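Local coordinates for Amuc_1102 (Akkermansia muciniphila, PDB 7DSZ), which is of unknown function but adopts an immunoglobulin-like fold related to archaeal type IV pilus proteins, which suggests a pilus-associated role, at residues Gly69-Leu74 with Val103-Asn108. Numbering follows the deposited sequence.
Sequences GYIDAL and VPVGEN
Ile71 and Val103 form an antiparallel hydrogen-bonded pair in which both backbone groups of each are satisfied: Ile71 N donates to Val103 O at 2.9 Å (166° at the hydrogen), and Val103 N returns a more bent bond to Ile71 O at 3.1 Å (148°). Two residues along, Val105 N donates to Gly69 O at 2.9 Å. Between them Pro104 pairs with Tyr70 at the non-hydrogen-bonded position, where its lack of an N-H costs no cross-strand bond; Tyr70 N is hydrogen-bonded to Ser68 OG. With CG anti to its carbonyl carbon (chi1 -71°), the Tyr70 ring slants across the proline, whose CB makes an off-centre CH-pi contact 4.2 Å from the ring centroid. Beyond it, a water joins Tyr70 OH (2.9 Å) to Glu107 OE1, to which it donates. A leucine in place of Tyr70 would probably leave this water without its hydroxyl partner and Pro104 without its aromatic neighbour. On the face of Ile71 and Val103, Ile71 CG1 lies 3.8 Å from Val103 CB; after the corner at Asp72, Leu74 CD1 meets Val103 CG1 crosswise, and Val60 packs on both. Three backbone bonds thus hold the open end of hairpin 70-83/91-104, apolar toward strand 50-63 and water-bridged at the tyrosine.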
loop_
_atom_site.group_PDB
_atom_site.type_symbol
_atom_site.label_atom_id
_atom_site.label_comp_id
_atom_site.label_asym_id
_atom_site.label_seq_id
_atom_site.Cartn_x
_atom_site.Cartn_y
_atom_site.Cartn_z
ATOM N N GLY C 69 19.827 18.041 11.549
ATOM C CA GLY C 69 18.675 18.249 12.402
ATOM C C GLY C 69 17.748 17.059 12.498
ATOM O O GLY C 69 16.681 17.174 13.123
ATOM N N TYR C 70 18.131 15.927 11.910
ATOM C CA TYR C 70 17.293 14.736 11.835
ATOM C C TYR C 70 18.138 13.499 12.079
ATOM O O TYR C 70 19.343 13.487 11.810
ATOM C CB TYR C 70 16.661 14.570 10.452
ATOM C CG TYR C 70 15.582 15.533 10.067
ATOM C CD1 TYR C 70 15.877 16.830 9.652
ATOM C CD2 TYR C 70 14.261 15.122 10.064
ATOM C CE1 TYR C 70 14.859 17.698 9.259
ATOM C CE2 TYR C 70 13.243 15.975 9.690
ATOM C CZ TYR C 70 13.547 17.262 9.285
ATOM O OH TYR C 70 12.511 18.098 8.917
ATOM N N ILE C 71 17.490 12.433 12.551
ATOM C CA ILE C 71 18.110 11.115 12.592
ATOM C C ILE C 71 17.462 10.240 11.522
ATOM O O ILE C 71 16.340 10.492 11.064
ATOM C CB ILE C 71 18.023 10.437 13.977
ATOM C CG1 ILE C 71 16.565 10.191 14.385
ATOM C CG2 ILE C 71 18.767 11.274 15.040
ATOM C CD1 ILE C 71 16.405 9.426 15.722
ATOM N N ASP C 72 18.191 9.187 11.135
ATOM C CA ASP C 72 17.759 8.315 10.043
ATOM C C ASP C 72 16.401 7.685 10.312
ATOM O O ASP C 72 15.531 7.672 9.432
ATOM C CB ASP C 72 18.778 7.202 9.818
ATOM C CG ASP C 72 19.992 7.665 9.064
ATOM O OD1 ASP C 72 19.869 8.580 8.220
ATOM O OD2 ASP C 72 21.066 7.082 9.313
ATOM N N ALA C 73 16.226 7.088 11.496
ATOM C CA ALA C 73 15.037 6.278 11.764
ATOM C C ALA C 73 14.906 6.017 13.256
ATOM O O ALA C 73 15.877 6.097 14.005
ATOM C CB ALA C 73 15.074 4.937 11.026
ATOM N N LEU C 74 13.679 5.680 13.662
ATOM C CA LEU C 74 13.352 5.163 14.984
ATOM C C LEU C 74 12.315 4.079 14.780
ATOM O O LEU C 74 11.384 4.258 13.986
ATOM C CB LEU C 74 12.736 6.229 15.900
ATOM C CG LEU C 74 13.576 7.298 16.554
ATOM C CD1 LEU C 74 12.654 8.192 17.360
ATOM C CD2 LEU C 74 14.622 6.606 17.457
ATOM N N VAL C 103 13.463 11.465 11.385
ATOM C CA VAL C 103 12.838 11.893 12.628
ATOM C C VAL C 103 13.556 13.162 13.078
ATOM O O VAL C 103 14.788 13.126 13.272
ATOM C CB VAL C 103 12.891 10.797 13.700
ATOM C CG1 VAL C 103 12.157 11.259 14.946
ATOM C CG2 VAL C 103 12.230 9.517 13.163
ATOM N N PRO C 104 12.862 14.291 13.181
ATOM C CA PRO C 104 13.527 15.542 13.554
ATOM C C PRO C 104 13.947 15.493 15.010
ATOM O O PRO C 104 13.329 14.812 15.828
ATOM C CB PRO C 104 12.443 16.601 13.323
ATOM C CG PRO C 104 11.175 15.884 13.582
ATOM C CD PRO C 104 11.401 14.459 13.062
ATOM N N VAL C 105 15.024 16.207 15.315
ATOM C CA VAL C 105 15.548 16.316 16.673
ATOM C C VAL C 105 15.090 17.644 17.261
ATOM O O VAL C 105 15.059 18.668 16.562
ATOM C CB VAL C 105 17.088 16.197 16.676
ATOM C CG1 VAL C 105 17.641 16.352 18.075
ATOM C CG2 VAL C 105 17.528 14.857 16.087
ATOM N N GLY C 106 14.689 17.632 18.532
ATOM C CA GLY C 106 14.295 18.859 19.200
ATOM C C GLY C 106 12.905 19.355 18.875
ATOM O O GLY C 106 12.614 20.535 19.088
ATOM N N GLU C 107 12.026 18.490 18.382
ATOM C CA GLU C 107 10.724 18.905 17.879
ATOM C C GLU C 107 9.643 17.968 18.399
ATOM O O GLU C 107 9.780 16.747 18.293
ATOM C CB GLU C 107 10.754 18.906 16.351
ATOM C CG GLU C 107 9.539 19.439 15.668
ATOM C CD GLU C 107 9.768 19.570 14.170
ATOM O OE1 GLU C 107 10.845 20.075 13.780
ATOM O OE2 GLU C 107 8.879 19.161 13.393
ATOM N N ASN C 108 8.579 18.531 18.968
ATOM C CA ASN C 108 7.473 17.699 19.417
ATOM C C ASN C 108 6.797 17.081 18.206
ATOM O O ASN C 108 6.521 17.767 17.216
ATOM C CB ASN C 108 6.472 18.512 20.227
ATOM C CG ASN C 108 7.056 19.000 21.530
ATOM O OD1 ASN C 108 7.396 18.205 22.402
ATOM N ND2 ASN C 108 7.181 20.315 21.668
HETATM O O HOH W 1 12.686 19.867 11.245
#